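Cytochrome c (PDB 2D0S) carries a covalently attached heme c and probably serves as an electron-transfer protein, as is usual for the cytochrome c family. Local coordinates at residues K8-C13 against P23-V28. Residues are numbered along the deposited sequence; the frame is centred on the assembly and turned at random.
Sequences KGCMAC and PSYKDV. With HEC (heme c), chain B.
The phenol ring of Y25 meets M11 at its edge: M11 SD lies in the ring plane, 3.9 Å from Y25 CE1. This Met-aromatic contact places the sulfur 5.3 Å from the ring centroid, with the two side chains crossing at about a right angle. Heme carbon CHB also approaches the Y25 edge near its plane, while the ring of H14, the axial iron ligand, meets that of Y25 with the planes about 20° apart. At its far end Y25 OH comes within 3.3 Å of C10 CB; the hydroxyl is buried here and finds no hydrogen-bonding partner in the model. C10 and C13, with H14 next in sequence, form the CXXCH heme-attachment motif of c-type cytochromes. C10 SG is covalently bonded to heme CAB at 1.9 Å and C13 SG to heme CAC at 2.0 Å. C10 CB faces Y25 from the backbone, and the torsion that puts SG anti to the carbonyl carbon (chi1 -54°) carries the sulfur to the porphyrin. G9, at positive phi, is the C-prime residue of the Schellman motif closing helix 2-7. From 23-28, P23 CD packs 3.7 Å from heme C3D, and the P23 carbonyl oxygen is hydrogen-bonded to H14 ND1, which helps fix the imidazole. S24 N-caps helix 25-31, its OG accepting from D27 N at 3.0 Å.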
loop_
_atom_site.group_PDB
_atom_site.type_symbol
_atom_site.label_atom_id
_atom_site.label_comp_id
_atom_site.label_asym_id
_atom_site.label_seq_id
_atom_site.Cartn_x
_atom_site.Cartn_y
_atom_site.Cartn_z
ATOM N N LYS A 8 4.240 -8.007 -6.818
ATOM C CA LYS A 8 5.155 -6.875 -6.631
ATOM C C LYS A 8 5.840 -6.802 -5.275
ATOM O O LYS A 8 6.436 -5.778 -4.943
ATOM C CB LYS A 8 4.536 -5.538 -7.029
ATOM C CG LYS A 8 4.033 -5.476 -8.450
ATOM C CD LYS A 8 5.118 -5.765 -9.395
ATOM C CE LYS A 8 4.599 -5.985 -10.802
ATOM N NZ LYS A 8 5.755 -5.800 -11.743
ATOM N N GLY A 9 5.778 -7.912 -4.539
ATOM C CA GLY A 9 6.450 -8.017 -3.236
ATOM C C GLY A 9 5.797 -7.393 -2.003
ATOM O O GLY A 9 6.361 -7.430 -0.902
ATOM N N CYS A 10 4.638 -6.779 -2.240
ATOM C CA CYS A 10 3.911 -6.108 -1.215
ATOM C C CYS A 10 3.565 -6.908 -0.022
ATOM O O CYS A 10 3.517 -6.355 1.095
ATOM C CB CYS A 10 2.618 -5.541 -1.791
ATOM S SG CYS A 10 2.844 -4.486 -3.218
ATOM N N MET A 11 3.264 -8.202 -0.231
ATOM C CA MET A 11 2.679 -9.026 0.845
ATOM C C MET A 11 3.702 -9.635 1.705
ATOM O O MET A 11 3.355 -10.394 2.613
ATOM C CB MET A 11 1.794 -10.141 0.336
ATOM C CG MET A 11 1.132 -9.853 -0.959
ATOM S SD MET A 11 -0.289 -8.864 -0.767
ATOM C CE MET A 11 -1.427 -9.987 0.077
ATOM N N ALA A 12 4.945 -9.180 1.528
ATOM C CA ALA A 12 5.986 -9.573 2.443
ATOM C C ALA A 12 5.743 -8.765 3.686
ATOM O O ALA A 12 6.036 -9.220 4.771
ATOM C CB ALA A 12 7.383 -9.266 1.873
ATOM N N CYS A 13 5.348 -7.492 3.494
ATOM C CA CYS A 13 5.272 -6.555 4.621
ATOM C C CYS A 13 3.850 -6.201 5.054
ATOM O O CYS A 13 3.680 -5.459 5.992
ATOM C CB CYS A 13 5.983 -5.288 4.206
ATOM S SG CYS A 13 7.797 -5.226 4.067
ATOM N N PRO A 23 1.094 -1.573 7.897
ATOM C CA PRO A 23 -0.291 -1.759 8.324
ATOM C C PRO A 23 -1.007 -2.803 7.456
ATOM O O PRO A 23 -0.676 -2.987 6.253
ATOM C CB PRO A 23 -0.906 -0.356 8.138
ATOM C CG PRO A 23 -0.047 0.286 7.081
ATOM C CD PRO A 23 1.346 -0.197 7.438
ATOM N N SER A 24 -2.059 -3.358 8.043
ATOM C CA SER A 24 -2.922 -4.260 7.313
ATOM C C SER A 24 -3.591 -3.390 6.253
ATOM O O SER A 24 -3.776 -2.182 6.452
ATOM C CB SER A 24 -3.969 -4.879 8.266
ATOM O OG SER A 24 -5.095 -4.053 8.453
ATOM N N TYR A 25 -3.996 -4.025 5.155
ATOM C CA TYR A 25 -4.691 -3.347 4.081
ATOM C C TYR A 25 -6.083 -2.943 4.545
ATOM O O TYR A 25 -6.595 -1.960 4.104
ATOM C CB TYR A 25 -4.790 -4.245 2.855
ATOM C CG TYR A 25 -3.484 -4.355 2.107
ATOM C CD1 TYR A 25 -3.107 -5.549 1.528
ATOM C CD2 TYR A 25 -2.596 -3.278 2.048
ATOM C CE1 TYR A 25 -1.910 -5.676 0.884
ATOM C CE2 TYR A 25 -1.421 -3.366 1.325
ATOM C CZ TYR A 25 -1.096 -4.579 0.748
ATOM O OH TYR A 25 0.071 -4.741 0.075
ATOM N N LYS A 26 -6.666 -3.693 5.469
ATOM C CA LYS A 26 -7.983 -3.337 6.015
ATOM C C LYS A 26 -7.924 -2.040 6.849
ATOM O O LYS A 26 -8.827 -1.231 6.784
ATOM C CB LYS A 26 -8.564 -4.490 6.856
ATOM C CG LYS A 26 -9.314 -5.568 6.076
ATOM C CD LYS A 26 -10.011 -6.535 7.076
ATOM C CE LYS A 26 -11.066 -7.439 6.409
ATOM N NZ LYS A 26 -12.305 -6.694 5.986
ATOM N N ASP A 27 -6.795 -1.824 7.533
ATOM C CA ASP A 27 -6.578 -0.563 8.299
ATOM C C ASP A 27 -6.318 0.612 7.343
ATOM O O ASP A 27 -6.748 1.756 7.607
ATOM C CB ASP A 27 -5.362 -0.694 9.242
ATOM C CG ASP A 27 -5.739 -1.159 10.660
ATOM O OD1 ASP A 27 -4.819 -1.186 11.516
ATOM O OD2 ASP A 27 -6.920 -1.529 10.918
ATOM N N VAL A 28 -5.667 0.306 6.215
ATOM C CA VAL A 28 -5.408 1.344 5.208
ATOM C C VAL A 28 -6.761 1.754 4.631
ATOM O O VAL A 28 -7.070 2.930 4.617
ATOM C CB VAL A 28 -4.423 0.912 4.079
ATOM C CG1 VAL A 28 -4.428 1.991 2.882
ATOM C CG2 VAL A 28 -2.971 0.746 4.652
HETATM FE FE HEC B . 3.834 -0.587 2.233
HETATM C CHA HEC B . 2.708 1.851 4.373
HETATM C CHB HEC B . 1.160 -0.159 0.217
HETATM C CHC HEC B . 5.331 -2.607 -0.082
HETATM C CHD HEC B . 6.265 -1.454 4.552
HETATM N NA HEC B . 2.263 0.570 2.285
HETATM C C1A HEC B . 1.954 1.532 3.264
HETATM C C2A HEC B . 0.710 2.171 2.903
HETATM C C3A HEC B . 0.245 1.592 1.776
HETATM C C4A HEC B . 1.226 0.591 1.354
HETATM C CMA HEC B . -1.061 1.953 1.001
HETATM C CAA HEC B . 0.012 3.285 3.741
HETATM C CBA HEC B . 0.667 4.609 3.349
HETATM C CGA HEC B . 0.310 5.717 4.302
HETATM O O1A HEC B . -0.666 5.580 5.073
HETATM O O2A HEC B . 0.989 6.757 4.256
HETATM N NB HEC B . 3.368 -1.250 0.407
HETATM C C1B HEC B . 2.204 -0.936 -0.264
HETATM C C2B HEC B . 2.294 -1.481 -1.592
HETATM C C3B HEC B . 3.437 -2.185 -1.675
HETATM C C4B HEC B . 4.149 -2.002 -0.427
HETATM C CMB HEC B . 1.133 -1.400 -2.606
HETATM C CAB HEC B . 3.970 -3.062 -2.859
HETATM C CBB HEC B . 4.059 -2.254 -4.175
HETATM N NC HEC B . 5.443 -1.790 2.253
HETATM C C1C HEC B . 5.892 -2.564 1.175
HETATM C C2C HEC B . 7.011 -3.368 1.606
HETATM C C3C HEC B . 7.388 -2.892 2.833
HETATM C C4C HEC B . 6.330 -2.008 3.286
HETATM C CMC HEC B . 7.881 -4.140 0.589
HETATM C CAC HEC B . 8.514 -3.372 3.827
HETATM C CBC HEC B . 9.836 -3.881 3.238
HETATM N ND HEC B . 4.441 0.136 4.197
HETATM C C1D HEC B . 5.507 -0.367 4.921
HETATM C C2D HEC B . 5.615 0.363 6.162
HETATM C C3D HEC B . 4.484 1.361 6.110
HETATM C C4D HEC B . 3.805 1.143 4.857
HETATM C CMD HEC B . 6.669 0.150 7.261
HETATM C CAD HEC B . 4.152 2.455 7.114
HETATM C CBD HEC B . 4.798 3.726 6.596
HETATM C CGD HEC B . 4.456 4.836 7.577
HETATM O O1D HEC B . 4.441 4.529 8.791
HETATM O O2D HEC B . 4.198 6.011 7.142
#